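Local coordinates for protein lipolytic enzyme, G-D-S-L family (Bacteroides thetaiotaomicron, PDB 7BR2) that metabolises the drug diltiazem as a gut microbial serine esterase of the SGNH (GDSL) hydrolase superfamily, at residues H36-L41 / L270-D275; Y42-F47 / K433-N438; M216-L221 / E298-E303; Y346-T351 / V441-V446. All blocks are in the same frame, centred on the assembly; numbering follows the deposited sequence.

Interactions 1 and 2 sit in succession on helix 35-46 of the SGNH hydrolase domain, their centres about 9 Å apart, and bind it to two later pieces of chain: the loop 270-275 and the end of helix 417-437. Interaction 3, centred about 10 Å from interaction 1, joins helix 210-223 to the short helix 296-300 and is nested inside the long loop that interaction 2 closes. Interaction 4 ties helix 344-377 to strand 443-449, its centre about 20 Å from that of interaction 3. Contacts 1, 2 and 4 touch one another, and interaction 3 touches 1 and 2 but not 4, so hydrolase helices, C-terminal helices and antiparallel sheet are linked parts.

Interaction 1 of 4, residues H36-L41 / L270-D275; sequences HSFIWL and LPYPLD
Tyr272 turns its ring away from its own backbone N (chi1 -170°), which carries the hydroxyl from the loop 270-275 to Phe38, while Leu41, trans about its own first torsion, sends its two methyls to the same loop. The helix they meet, 35-46, belongs to the SGNH hydrolase fold, an alpha/beta sandwich built on a five-stranded parallel sheet, and the loop follows strand 260-267 of the later antiparallel sheet. The hydroxyl of Tyr272 donates to the carbonyl O of Phe38, OH to O 2.9 Å. It comes to the carbonyl from its flank, at a C=O...donor angle of 109° and tilted 30° from the carbonyl plane, with the oxygen near the plane of the tyrosine ring. Leu41 packs beside this bond: its CD2 lies 3.7 Å from Tyr272 CZ, and its CG is 3.8 Å from Tyr272 CE1. Pro273 rests its CD over one face of the Tyr272 ring, toward the rim, and Phe296 meets the ring edge-to-face, so both proline and phenylalanine help hold the ring. Met214 of helix 210-223 touches both Phe38 and Tyr272. A phenylalanine in place of Tyr272 would probably keep much of the ring packing but leave the Phe38 carbonyl without its hydroxyl partner in a buried setting. At the end of Leu41, CD1 stands 4.1 Å from Pro273 CG.

Interaction 2 of 4, residues Y42-F47 / K433-N438; sequences YYMTRF and KIYEIN
Met44 meets Ile434, Tyr435 and Asn438 from the last turns of helix 35-46. Its CB lies 4.0 Å from Ile434 CG2. CG, held anti to the carbonyl carbon (chi1 -62°), touches two neighbours in different directions, the same methyl and, 3.8 Å away, Tyr435 OH. Beyond CG the chain is extended, and SD passes along the isoleucine, 3.8 Å from Ile434 CG2. The terminal CE then reaches Ile434 CD1 at 3.7 Å, so both branches of the isoleucine are used. Tyr435 crosses the methionine at about a right angle, and its OH is hydrogen-bonded at 2.8 Å to a water that lies within hydrogen-bonding distance of Phe47 O as well.

The backbone of Met44 adds the direct polar link. Asn438 ND2 donates to Met44 O over 3.0 Å, in the carbonyl plane on a lone pair, with an N-H...O angle of 143°; the oxygen sits 25° out of the asparagine amide plane. Asn356 and Leu355 of helix 344-377 pack against Met44 and Ile434 respectively. Methionine against isoleucine, with a side-chain amide on a carbonyl near a helix C-terminus, makes this plain helix-to-helix packing, joining the SGNH hydrolase domain to the final turns of helix 417-437.

Interaction 3 of 4, residues M216-L221 / E298-E303; sequences MAYLFL and EEMNTE
Tyr218 and Leu221, one turn apart on helix 210-223, receive the side chain of Met300 from segment 298-303, and here the packing is close. The methionine chain is extended beyond CG and drives its tip toward the helix backbone: CE lies 3.3 Å from Tyr218 O and 3.6 Å from Leu221 CB. Its sulfur stands 3.9 Å from Tyr218 CD1 and 5.0 Å from the centroid of the ring, 64° off the ring normal, which makes an oblique Met-aromatic contact. The tyrosine and methionine side chains cross at about a right angle, so the tip of Met300 fills the angle between the tyrosine and Leu221. Helix 35-46 backs this packing through Tyr42, which touches Leu221, and through Arg46, whose NH2 donates to Met300 O.

The other half of the contact is sparser, held by one hydrogen bond and few carbon contacts, and the solvent side begins at Glu298, which is exposed. Tyr218, its CG roughly opposite the backbone N (chi1 157°), extends its hydroxyl past the methionine to Glu299, OH to OE1 2.8 Å. Ring and carboxylate planes are 48° apart, and the donor comes from above the carboxylate plane, while OE1 itself lies near the plane of the ring. Both residues are buried. A carboxylate receiving a phenol hydrogen in such surroundings probably has part of its negative charge offset by that bond, and the tyrosine hydroxyl is thereby kept pointing toward Glu299.

Interaction 4 of 4, residues Y346-T351 / V441-V446; sequences YQQALT and VVRKIV
Gln348 extends straight from helix 344-377, fully stretched beyond CG, and sets its amide oxygen against the edge of the Arg443 guanidinium. Arg443 NH2 donates to Gln348 OE1 over 2.9 Å, with an N-H...O angle of 139°. The oxygen lies practically in the guanidinium plane, whereas Arg443 NH2 stands 38° above the amide plane of Gln348; the two flat groups are turned 66° from each other. A water bridges the same groups: it donates to Gln348 OE1 at 3.0 Å and accepts from Arg443 NE at 2.9 Å and from Val441 N. Strand 443-449, which carries the arginine, runs centrally in the five-stranded antiparallel sheet, so the contact fastens a long helix to that sheet near the protein surface. Arg443 bends at chi2, and Val441 CG2 sits over the centre of its guanidinium, 3.3 Å above the plane. Replacing Gln348 by a leucine would probably cost Arg443 NH2 this acceptor and the water one of its three partners. Asp319 forms a salt bridge with Arg443 NH1, and Gln348 NE2 donates to the carbonyls of Ile437 and Lys439.

Interaction 1 of 4, residues H36-L41 / L270-D275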
# COMPACT_ATOMS: atom_id res chain seq x y z
N HIS A 36 -1.18 1.63 -1.98
CA HIS A 36 -2.60 1.27 -2.00
C HIS A 36 -2.78 -0.16 -2.46
O HIS A 36 -3.65 -0.88 -1.93
CB HIS A 36 -3.38 2.24 -2.89
CG HIS A 36 -2.67 2.64 -4.15
ND1 HIS A 36 -2.61 1.83 -5.27
CD2 HIS A 36 -2.00 3.77 -4.48
CE1 HIS A 36 -1.92 2.43 -6.22
NE2 HIS A 36 -1.55 3.62 -5.77
N SER A 37 -1.96 -0.61 -3.41
CA SER A 37 -2.00 -2.01 -3.82
C SER A 37 -1.55 -2.93 -2.69
O SER A 37 -2.11 -4.02 -2.50
CB SER A 37 -1.13 -2.20 -5.07
OG SER A 37 -1.27 -3.50 -5.61
N PHE A 38 -0.55 -2.51 -1.91
CA PHE A 38 -0.08 -3.31 -0.78
C PHE A 38 -1.15 -3.38 0.32
O PHE A 38 -1.34 -4.43 0.95
CB PHE A 38 1.23 -2.71 -0.25
CG PHE A 38 2.38 -2.79 -1.23
CD1 PHE A 38 2.38 -3.71 -2.28
CD2 PHE A 38 3.48 -1.94 -1.10
CE1 PHE A 38 3.44 -3.78 -3.17
CE2 PHE A 38 4.55 -2.00 -2.00
CZ PHE A 38 4.53 -2.93 -3.03
N ILE A 39 -1.87 -2.28 0.52
CA ILE A 39 -2.97 -2.27 1.49
C ILE A 39 -4.09 -3.22 1.06
O ILE A 39 -4.62 -4.01 1.86
CB ILE A 39 -3.50 -0.84 1.69
CG1 ILE A 39 -2.46 0.05 2.38
CG2 ILE A 39 -4.78 -0.85 2.50
CD1 ILE A 39 -2.81 1.57 2.33
N TRP A 40 -4.48 -3.14 -0.22
CA TRP A 40 -5.48 -4.07 -0.72
C TRP A 40 -4.99 -5.51 -0.58
O TRP A 40 -5.76 -6.39 -0.21
CB TRP A 40 -5.83 -3.75 -2.18
CG TRP A 40 -7.16 -4.31 -2.65
CD1 TRP A 40 -8.03 -5.10 -1.93
CD2 TRP A 40 -7.77 -4.11 -3.93
NE1 TRP A 40 -9.12 -5.41 -2.70
CE2 TRP A 40 -9.00 -4.82 -3.93
CE3 TRP A 40 -7.40 -3.42 -5.09
CZ2 TRP A 40 -9.85 -4.84 -5.04
CZ3 TRP A 40 -8.25 -3.44 -6.20
CH2 TRP A 40 -9.46 -4.15 -6.16
N LEU A 41 -3.70 -5.75 -0.85
CA LEU A 41 -3.14 -7.09 -0.68
C LEU A 41 -3.32 -7.59 0.75
O LEU A 41 -3.63 -8.77 0.99
CB LEU A 41 -1.65 -7.07 -1.05
CG LEU A 41 -0.89 -8.40 -0.98
CD1 LEU A 41 -1.56 -9.42 -1.87
CD2 LEU A 41 0.58 -8.19 -1.40
N LEU A 270 -4.50 -16.10 5.22
CA LEU A 270 -3.23 -16.47 4.62
C LEU A 270 -2.13 -15.53 5.13
O LEU A 270 -2.43 -14.46 5.66
CB LEU A 270 -3.31 -16.40 3.09
CG LEU A 270 -4.28 -17.35 2.38
CD1 LEU A 270 -4.31 -17.08 0.87
CD2 LEU A 270 -3.92 -18.81 2.67
N PRO A 271 -0.86 -15.93 5.04
CA PRO A 271 0.22 -14.99 5.37
C PRO A 271 0.28 -13.85 4.36
O PRO A 271 -0.19 -13.95 3.22
CB PRO A 271 1.49 -15.85 5.30
CG PRO A 271 1.14 -16.96 4.37
CD PRO A 271 -0.33 -17.23 4.59
N TYR A 272 0.87 -12.74 4.80
CA TYR A 272 1.06 -11.61 3.91
C TYR A 272 2.25 -11.89 3.00
O TYR A 272 3.35 -12.16 3.50
CB TYR A 272 1.30 -10.33 4.67
CG TYR A 272 1.26 -9.13 3.75
CD1 TYR A 272 0.04 -8.54 3.42
CD2 TYR A 272 2.43 -8.63 3.18
CE1 TYR A 272 -0.00 -7.45 2.56
CE2 TYR A 272 2.39 -7.54 2.33
CZ TYR A 272 1.17 -6.96 2.01
OH TYR A 272 1.13 -5.87 1.17
N PRO A 273 2.07 -11.89 1.68
CA PRO A 273 3.17 -12.17 0.77
C PRO A 273 3.94 -10.92 0.40
O PRO A 273 3.37 -9.84 0.17
CB PRO A 273 2.46 -12.80 -0.44
CG PRO A 273 1.14 -12.14 -0.44
CD PRO A 273 0.77 -11.81 0.99
N LEU A 274 5.26 -11.07 0.32
CA LEU A 274 6.18 -9.96 0.07
C LEU A 274 6.92 -10.21 -1.23
O LEU A 274 7.55 -11.27 -1.41
CB LEU A 274 7.17 -9.80 1.23
CG LEU A 274 6.50 -9.37 2.53
CD1 LEU A 274 7.42 -9.54 3.74
CD2 LEU A 274 5.98 -7.94 2.44
N ASP A 275 6.82 -9.26 -2.14
CA ASP A 275 7.56 -9.34 -3.39
C ASP A 275 9.03 -9.02 -3.12
O ASP A 275 9.35 -8.00 -2.50
CB ASP A 275 6.97 -8.34 -4.39
CG ASP A 275 7.28 -8.69 -5.82
OD1 ASP A 275 8.18 -9.53 -6.06
OD2 ASP A 275 6.64 -8.10 -6.72

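Interaction 2 of 4, residues Y42-F47 / K433-N438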
# COMPACT_ATOMS: atom_id res chain seq x y z
N TYR A 42 -3.12 -6.71 1.73
CA TYR A 42 -3.40 -7.09 3.11
C TYR A 42 -4.85 -7.52 3.27
O TYR A 42 -5.14 -8.58 3.84
CB TYR A 42 -3.09 -5.94 4.06
CG TYR A 42 -3.33 -6.30 5.50
CD1 TYR A 42 -2.33 -6.91 6.25
CD2 TYR A 42 -4.55 -6.04 6.12
CE1 TYR A 42 -2.54 -7.24 7.58
CE2 TYR A 42 -4.77 -6.37 7.44
CZ TYR A 42 -3.76 -6.97 8.17
OH TYR A 42 -3.96 -7.30 9.48
N TYR A 43 -5.79 -6.71 2.78
CA TYR A 43 -7.20 -7.09 2.97
C TYR A 43 -7.55 -8.37 2.20
O TYR A 43 -8.39 -9.15 2.65
CB TYR A 43 -8.13 -5.97 2.52
CG TYR A 43 -8.31 -4.88 3.55
CD1 TYR A 43 -7.37 -3.88 3.70
CD2 TYR A 43 -9.42 -4.87 4.38
CE1 TYR A 43 -7.54 -2.88 4.66
CE2 TYR A 43 -9.60 -3.90 5.33
CZ TYR A 43 -8.66 -2.90 5.47
OH TYR A 43 -8.85 -1.92 6.42
N MET A 44 -6.86 -8.64 1.08
CA MET A 44 -7.19 -9.81 0.28
C MET A 44 -6.71 -11.08 0.96
O MET A 44 -7.34 -12.13 0.81
CB MET A 44 -6.53 -9.74 -1.11
CG MET A 44 -6.92 -8.58 -2.04
SD MET A 44 -5.68 -8.37 -3.35
CE MET A 44 -6.60 -7.39 -4.55
N THR A 45 -5.60 -11.01 1.69
CA THR A 45 -5.08 -12.23 2.30
C THR A 45 -5.52 -12.41 3.75
O THR A 45 -5.69 -13.55 4.19
CB THR A 45 -3.56 -12.25 2.20
OG1 THR A 45 -3.04 -11.03 2.74
CG2 THR A 45 -3.17 -12.35 0.75
N ARG A 46 -5.64 -11.33 4.53
CA ARG A 46 -6.06 -11.39 5.92
C ARG A 46 -7.58 -11.53 6.08
O ARG A 46 -8.06 -12.15 7.05
CB ARG A 46 -5.54 -10.18 6.68
CG ARG A 46 -5.57 -10.32 8.20
CD ARG A 46 -4.63 -11.41 8.70
NE ARG A 46 -3.38 -11.34 7.97
CZ ARG A 46 -2.31 -10.68 8.39
NH1 ARG A 46 -2.37 -10.01 9.53
NH2 ARG A 46 -1.21 -10.64 7.65
N PHE A 47 -8.39 -10.90 5.21
CA PHE A 47 -9.85 -10.98 5.30
C PHE A 47 -10.39 -11.52 3.98
O PHE A 47 -11.12 -10.82 3.27
CB PHE A 47 -10.44 -9.62 5.64
CG PHE A 47 -9.85 -9.01 6.87
CD1 PHE A 47 -10.04 -9.58 8.12
CD2 PHE A 47 -9.03 -7.90 6.76
CE1 PHE A 47 -9.46 -9.02 9.24
CE2 PHE A 47 -8.45 -7.34 7.88
CZ PHE A 47 -8.66 -7.90 9.12
N LYS A 433 -10.46 -13.70 -9.59
CA LYS A 433 -9.58 -14.84 -9.32
C LYS A 433 -9.02 -14.74 -7.90
O LYS A 433 -9.03 -15.73 -7.16
CB LYS A 433 -8.46 -14.90 -10.36
CG LYS A 433 -7.79 -16.27 -10.45
CD LYS A 433 -8.84 -17.34 -10.65
CE LYS A 433 -8.40 -18.36 -11.67
NZ LYS A 433 -9.48 -19.31 -12.03
N ILE A 434 -8.56 -13.55 -7.52
CA ILE A 434 -8.01 -13.36 -6.18
C ILE A 434 -9.02 -13.77 -5.12
O ILE A 434 -8.70 -14.53 -4.20
CB ILE A 434 -7.53 -11.91 -5.98
CG1 ILE A 434 -6.19 -11.70 -6.68
CG2 ILE A 434 -7.42 -11.58 -4.50
CD1 ILE A 434 -5.79 -10.23 -6.77
N TYR A 435 -10.26 -13.27 -5.22
CA TYR A 435 -11.25 -13.60 -4.19
C TYR A 435 -11.85 -14.99 -4.37
O TYR A 435 -12.68 -15.41 -3.55
CB TYR A 435 -12.34 -12.54 -4.15
CG TYR A 435 -11.89 -11.31 -3.40
CD1 TYR A 435 -11.90 -11.28 -2.01
CD2 TYR A 435 -11.40 -10.18 -4.08
CE1 TYR A 435 -11.48 -10.17 -1.31
CE2 TYR A 435 -10.97 -9.07 -3.38
CZ TYR A 435 -11.01 -9.07 -1.99
OH TYR A 435 -10.61 -7.97 -1.27
N GLU A 436 -11.45 -15.71 -5.41
CA GLU A 436 -11.80 -17.11 -5.53
C GLU A 436 -10.74 -18.04 -4.92
O GLU A 436 -11.09 -19.06 -4.32
CB GLU A 436 -12.04 -17.44 -7.01
CG GLU A 436 -12.00 -18.90 -7.43
CD GLU A 436 -11.98 -19.06 -8.96
OE1 GLU A 436 -12.51 -18.17 -9.66
OE2 GLU A 436 -11.38 -20.05 -9.47
N ILE A 437 -9.46 -17.67 -4.99
CA ILE A 437 -8.41 -18.57 -4.54
C ILE A 437 -7.81 -18.17 -3.19
O ILE A 437 -6.82 -18.75 -2.78
CB ILE A 437 -7.30 -18.70 -5.59
CG1 ILE A 437 -6.53 -17.37 -5.71
CG2 ILE A 437 -7.88 -19.17 -6.90
CD1 ILE A 437 -5.36 -17.41 -6.65
N ASN A 438 -8.37 -17.17 -2.50
CA ASN A 438 -7.72 -16.68 -1.29
C ASN A 438 -8.21 -17.37 -0.02
O ASN A 438 -7.83 -16.95 1.08
CB ASN A 438 -7.88 -15.15 -1.17
CG ASN A 438 -9.32 -14.72 -1.09
OD1 ASN A 438 -10.23 -15.52 -1.29
ND2 ASN A 438 -9.54 -13.43 -0.83
O HOH W 1 -10.54 -8.20 1.52

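Interaction 3 of 4, residues M216-L221 / E298-E303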
# COMPACT_ATOMS: atom_id res chain seq x y z
N MET A 216 4.60 2.59 3.95
CA MET A 216 3.39 3.40 3.97
C MET A 216 2.16 2.53 4.18
O MET A 216 1.25 2.89 4.94
CB MET A 216 3.27 4.19 2.66
CG MET A 216 4.26 5.32 2.55
SD MET A 216 4.37 6.03 0.89
CE MET A 216 2.89 7.04 0.86
N ALA A 217 2.11 1.38 3.50
CA ALA A 217 1.01 0.45 3.71
C ALA A 217 0.99 -0.03 5.14
O ALA A 217 -0.08 -0.08 5.77
CB ALA A 217 1.13 -0.72 2.73
N TYR A 218 2.16 -0.38 5.68
CA TYR A 218 2.29 -0.81 7.06
C TYR A 218 1.71 0.23 8.01
O TYR A 218 0.90 -0.08 8.88
CB TYR A 218 3.77 -1.05 7.38
CG TYR A 218 4.10 -0.97 8.85
CD1 TYR A 218 3.81 -2.02 9.70
CD2 TYR A 218 4.65 0.19 9.39
CE1 TYR A 218 4.09 -1.94 11.04
CE2 TYR A 218 4.92 0.29 10.73
CZ TYR A 218 4.65 -0.78 11.56
OH TYR A 218 4.92 -0.69 12.91
N LEU A 219 2.08 1.49 7.80
CA LEU A 219 1.62 2.56 8.69
C LEU A 219 0.12 2.77 8.57
O LEU A 219 -0.56 2.99 9.59
CB LEU A 219 2.38 3.85 8.39
CG LEU A 219 3.85 3.81 8.80
CD1 LEU A 219 4.63 4.98 8.21
CD2 LEU A 219 3.95 3.78 10.34
N PHE A 220 -0.43 2.71 7.35
CA PHE A 220 -1.87 2.89 7.21
C PHE A 220 -2.62 1.73 7.84
O PHE A 220 -3.67 1.93 8.48
CB PHE A 220 -2.25 3.06 5.73
CG PHE A 220 -3.67 3.48 5.51
CD1 PHE A 220 -4.00 4.83 5.39
CD2 PHE A 220 -4.68 2.55 5.41
CE1 PHE A 220 -5.32 5.22 5.20
CE2 PHE A 220 -5.99 2.93 5.20
CZ PHE A 220 -6.31 4.27 5.10
N LEU A 221 -2.09 0.52 7.71
CA LEU A 221 -2.72 -0.62 8.36
C LEU A 221 -2.63 -0.51 9.88
O LEU A 221 -3.56 -0.90 10.59
CB LEU A 221 -2.05 -1.91 7.88
CG LEU A 221 -2.30 -2.19 6.40
CD1 LEU A 221 -1.41 -3.32 5.92
CD2 LEU A 221 -3.77 -2.49 6.17
N GLU A 298 6.83 -8.91 12.87
CA GLU A 298 6.36 -9.11 14.24
C GLU A 298 4.95 -8.55 14.45
O GLU A 298 4.13 -9.15 15.16
CB GLU A 298 7.34 -8.47 15.22
CG GLU A 298 8.76 -9.01 15.14
CD GLU A 298 9.62 -8.26 14.13
OE1 GLU A 298 9.09 -7.86 13.07
OE2 GLU A 298 10.82 -8.06 14.41
N GLU A 299 4.64 -7.39 13.86
CA GLU A 299 3.37 -6.75 14.16
C GLU A 299 2.23 -7.20 13.24
O GLU A 299 1.07 -7.20 13.67
CB GLU A 299 3.50 -5.22 14.10
CG GLU A 299 4.38 -4.68 15.21
CD GLU A 299 4.48 -3.17 15.23
OE1 GLU A 299 3.63 -2.49 14.61
OE2 GLU A 299 5.42 -2.65 15.87
N MET A 300 2.54 -7.59 12.01
CA MET A 300 1.49 -7.84 11.02
C MET A 300 1.67 -9.10 10.19
O MET A 300 0.77 -9.41 9.40
CB MET A 300 1.35 -6.66 10.06
CG MET A 300 0.78 -5.43 10.70
SD MET A 300 0.54 -4.09 9.51
CE MET A 300 0.12 -2.77 10.66
N ASN A 301 2.78 -9.81 10.29
CA ASN A 301 2.96 -11.02 9.50
C ASN A 301 3.49 -12.15 10.36
O ASN A 301 4.51 -12.77 10.04
CB ASN A 301 3.86 -10.78 8.30
CG ASN A 301 3.51 -11.69 7.14
OD1 ASN A 301 2.47 -12.34 7.15
ND2 ASN A 301 4.40 -11.77 6.16
N THR A 302 2.80 -12.44 11.46
CA THR A 302 3.16 -13.54 12.36
C THR A 302 2.12 -14.65 12.29
O THR A 302 0.99 -14.50 12.78
CB THR A 302 3.31 -13.02 13.79
OG1 THR A 302 4.44 -12.14 13.86
CG2 THR A 302 3.53 -14.17 14.76
N GLU A 303 2.51 -15.78 11.70
CA GLU A 303 1.73 -17.01 11.65
C GLU A 303 2.48 -18.01 12.52
O GLU A 303 3.29 -18.82 12.04
CB GLU A 303 1.56 -17.50 10.20
CG GLU A 303 0.65 -18.71 10.04
CD GLU A 303 0.63 -19.28 8.63
OE1 GLU A 303 1.43 -18.85 7.76
OE2 GLU A 303 -0.21 -20.18 8.38

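Interaction 4 of 4, residues Y346-T351 / V441-V446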
# COMPACT_ATOMS: atom_id res chain seq x y z
N TYR A 346 1.89 -19.93 1.87
CA TYR A 346 2.67 -18.79 1.39
C TYR A 346 2.75 -18.80 -0.13
O TYR A 346 2.71 -17.74 -0.75
CB TYR A 346 4.08 -18.77 2.00
CG TYR A 346 4.72 -17.40 1.90
CD1 TYR A 346 4.45 -16.42 2.84
CD2 TYR A 346 5.53 -17.07 0.81
CE1 TYR A 346 5.01 -15.16 2.74
CE2 TYR A 346 6.08 -15.80 0.70
CZ TYR A 346 5.82 -14.86 1.67
OH TYR A 346 6.38 -13.61 1.59
N GLN A 347 2.85 -19.98 -0.74
CA GLN A 347 2.78 -20.07 -2.19
C GLN A 347 1.43 -19.57 -2.71
O GLN A 347 1.37 -18.83 -3.71
CB GLN A 347 3.04 -21.51 -2.61
CG GLN A 347 4.47 -22.00 -2.40
CD GLN A 347 5.47 -21.27 -3.29
OE1 GLN A 347 6.38 -20.58 -2.81
NE2 GLN A 347 5.31 -21.44 -4.60
N GLN A 348 0.34 -19.94 -2.03
CA GLN A 348 -0.99 -19.44 -2.37
C GLN A 348 -1.05 -17.92 -2.24
O GLN A 348 -1.57 -17.21 -3.12
CB GLN A 348 -2.01 -20.12 -1.44
CG GLN A 348 -3.47 -19.72 -1.58
CD GLN A 348 -4.34 -20.46 -0.58
OE1 GLN A 348 -3.84 -21.27 0.20
NE2 GLN A 348 -5.65 -20.18 -0.59
N ALA A 349 -0.50 -17.40 -1.14
CA ALA A 349 -0.49 -15.95 -0.95
C ALA A 349 0.30 -15.27 -2.06
O ALA A 349 -0.09 -14.21 -2.55
CB ALA A 349 0.06 -15.61 0.43
N LEU A 350 1.41 -15.88 -2.49
CA LEU A 350 2.23 -15.32 -3.56
C LEU A 350 1.46 -15.29 -4.88
O LEU A 350 1.58 -14.33 -5.66
CB LEU A 350 3.52 -16.12 -3.72
CG LEU A 350 4.68 -15.95 -2.72
CD1 LEU A 350 5.77 -16.95 -3.06
CD2 LEU A 350 5.26 -14.52 -2.71
N THR A 351 0.69 -16.36 -5.16
CA THR A 351 -0.19 -16.36 -6.32
C THR A 351 -1.09 -15.13 -6.32
O THR A 351 -1.21 -14.42 -7.33
CB THR A 351 -1.04 -17.63 -6.32
OG1 THR A 351 -0.21 -18.79 -6.17
CG2 THR A 351 -1.84 -17.71 -7.61
N VAL A 441 -7.08 -23.51 2.86
CA VAL A 441 -7.55 -24.88 2.89
C VAL A 441 -6.85 -25.60 4.04
O VAL A 441 -5.88 -25.10 4.62
CB VAL A 441 -7.32 -25.62 1.55
CG1 VAL A 441 -8.06 -24.94 0.43
CG2 VAL A 441 -5.85 -25.68 1.23
N VAL A 442 -7.40 -26.77 4.40
CA VAL A 442 -6.80 -27.57 5.46
C VAL A 442 -5.41 -28.01 5.01
O VAL A 442 -5.25 -28.61 3.94
CB VAL A 442 -7.69 -28.76 5.82
CG1 VAL A 442 -7.02 -29.61 6.89
CG2 VAL A 442 -9.04 -28.29 6.34
N ARG A 443 -4.40 -27.69 5.82
CA ARG A 443 -3.01 -28.04 5.56
C ARG A 443 -2.53 -29.09 6.56
O ARG A 443 -2.74 -28.94 7.77
CB ARG A 443 -2.12 -26.80 5.62
CG ARG A 443 -2.52 -25.69 4.69
CD ARG A 443 -2.35 -26.10 3.23
NE ARG A 443 -2.64 -24.99 2.33
CZ ARG A 443 -2.52 -25.05 1.00
NH1 ARG A 443 -2.11 -26.17 0.42
NH2 ARG A 443 -2.81 -23.98 0.27
N LYS A 444 -1.84 -30.10 6.05
CA LYS A 444 -1.33 -31.20 6.86
C LYS A 444 0.07 -30.86 7.35
O LYS A 444 1.02 -30.86 6.56
CB LYS A 444 -1.34 -32.47 6.02
CG LYS A 444 -0.60 -33.63 6.61
CD LYS A 444 -1.34 -34.36 7.69
CE LYS A 444 -0.40 -35.41 8.31
NZ LYS A 444 0.37 -36.22 7.28
N ILE A 445 0.21 -30.59 8.64
CA ILE A 445 1.49 -30.21 9.23
C ILE A 445 2.11 -31.43 9.90
O ILE A 445 1.44 -32.14 10.65
CB ILE A 445 1.31 -29.05 10.23
CG1 ILE A 445 0.74 -27.83 9.49
CG2 ILE A 445 2.63 -28.75 10.92
CD1 ILE A 445 0.65 -26.56 10.32
N VAL A 446 3.40 -31.66 9.64
CA VAL A 446 4.13 -32.82 10.13
C VAL A 446 5.45 -32.34 10.71
O VAL A 446 6.16 -31.55 10.08
CB VAL A 446 4.39 -33.85 9.01
CG1 VAL A 446 5.41 -34.88 9.46
CG2 VAL A 446 3.10 -34.50 8.54
O HOH W 2 -4.19 -22.57 2.85